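Fusarinine C esterase sidJ (Aspergillus fumigatus, PDB 6GUP) hydrolyses the siderophore fusarinine C to fusarinine, releasing its iron, but does not cleave triacetylfusarinine C. Local coordinates at residues A[304-307]-A[313-316]. Numbering follows the deposited sequence.
Sequences NATD and AIWD
The carboxylate of Asp307, in the C-terminal part of the segment 304-307, reaches two successive backbone amides of the returning loop. Asp307 OD1 accepts a nearly straight hydrogen bond from Trp315 N (2.8 Å, 168°) through the syn lone pair. The same oxygen, Asp307 OD1, takes a weak, bent one from Ile314 N at 2.9 Å. Asp307 OD2 accepts a bond from a water that also donates to Trp315 O, both at 2.7 Å, so both carboxylate oxygens are tied to the loop and the group's rotation is restrained. The carboxylate stands almost perpendicular to the indole plane, 84° apart, with Asp307 OD1 3.4 Å from Trp315 CB.

Nonpolar packing continues beside the carboxylate. Thr306 CG2, anti to its own nitrogen, meets Ile314 CG2 at 3.8 Å, while Thr306 OG1 lies obliquely against the indole, 3.7 Å from Trp315 CE3; that hydroxyl is hydrogen-bonded to Trp302 O, one turn back in the helix. With Trp315 CG anti to the backbone nitrogen (chi1 -176°), the indole runs past Thr306, the two side chains crossing at about a right angle. Ala313, by contrast, is exposed, its methyl turned away from the helix.

The contact folds the loop after helix 295-307 back against that helix before the chain enters strand 320-322, an outermost strand of the alpha/beta-hydrolase sheet. Trp315 touches Leu299, Trp302 and Arg303 of the helix and Val280 of strand 278-283, whereas Ile314 packs on helix 268-271.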
# COMPACT_ATOMS: atom_id res chain seq x y z
N ASN A 304 -24.74 14.06 -21.67
CA ASN A 304 -25.87 13.53 -22.44
C ASN A 304 -26.04 12.01 -22.30
O ASN A 304 -27.17 11.52 -22.30
CB ASN A 304 -25.75 13.92 -23.92
CG ASN A 304 -25.97 15.41 -24.16
OD1 ASN A 304 -26.86 16.02 -23.58
ND2 ASN A 304 -25.16 15.99 -25.04
N ALA A 305 -24.92 11.29 -22.18
CA ALA A 305 -24.96 9.86 -21.87
C ALA A 305 -25.49 9.61 -20.45
O ALA A 305 -26.37 8.76 -20.26
CB ALA A 305 -23.58 9.23 -22.03
N THR A 306 -24.97 10.37 -19.48
CA THR A 306 -25.40 10.27 -18.08
C THR A 306 -26.87 10.64 -17.88
O THR A 306 -27.60 9.94 -17.17
CB THR A 306 -24.53 11.19 -17.17
OG1 THR A 306 -23.15 10.89 -17.36
CG2 THR A 306 -24.87 11.00 -15.70
N ASP A 307 -27.30 11.74 -18.50
CA ASP A 307 -28.68 12.24 -18.37
C ASP A 307 -29.68 11.65 -19.38
O ASP A 307 -30.86 11.99 -19.33
CB ASP A 307 -28.69 13.78 -18.48
CG ASP A 307 -28.10 14.47 -17.26
OD1 ASP A 307 -27.83 13.80 -16.23
OD2 ASP A 307 -27.90 15.70 -17.32
N ALA A 313 -31.58 14.15 -14.65
CA ALA A 313 -30.74 15.28 -14.22
C ALA A 313 -29.70 14.80 -13.21
O ALA A 313 -29.54 15.39 -12.13
CB ALA A 313 -31.61 16.38 -13.64
N ILE A 314 -28.99 13.74 -13.57
CA ILE A 314 -27.97 13.14 -12.71
C ILE A 314 -26.66 13.93 -12.77
O ILE A 314 -26.05 14.20 -11.75
CB ILE A 314 -27.72 11.65 -13.08
CG1 ILE A 314 -29.00 10.84 -12.83
CG2 ILE A 314 -26.55 11.07 -12.29
CD1 ILE A 314 -29.02 9.49 -13.49
N TRP A 315 -26.25 14.28 -13.99
CA TRP A 315 -25.04 15.08 -14.21
C TRP A 315 -25.13 16.42 -13.47
O TRP A 315 -26.15 17.11 -13.55
CB TRP A 315 -24.85 15.33 -15.71
CG TRP A 315 -23.60 16.06 -16.07
CD1 TRP A 315 -23.45 17.41 -16.19
CD2 TRP A 315 -22.33 15.49 -16.38
NE1 TRP A 315 -22.16 17.72 -16.55
CE2 TRP A 315 -21.45 16.55 -16.67
CE3 TRP A 315 -21.84 14.17 -16.43
CZ2 TRP A 315 -20.11 16.35 -17.02
CZ3 TRP A 315 -20.51 13.97 -16.78
CH2 TRP A 315 -19.65 15.05 -17.06
N ASP A 316 -24.06 16.77 -12.75
CA ASP A 316 -23.98 18.06 -12.09
C ASP A 316 -23.60 19.10 -13.13
O ASP A 316 -22.51 19.02 -13.72
CB ASP A 316 -22.94 18.03 -10.95
CG ASP A 316 -23.17 19.14 -9.93
OD1 ASP A 316 -23.60 20.25 -10.30
OD2 ASP A 316 -22.92 18.90 -8.73
O HOH W 1 -28.19 17.44 -15.30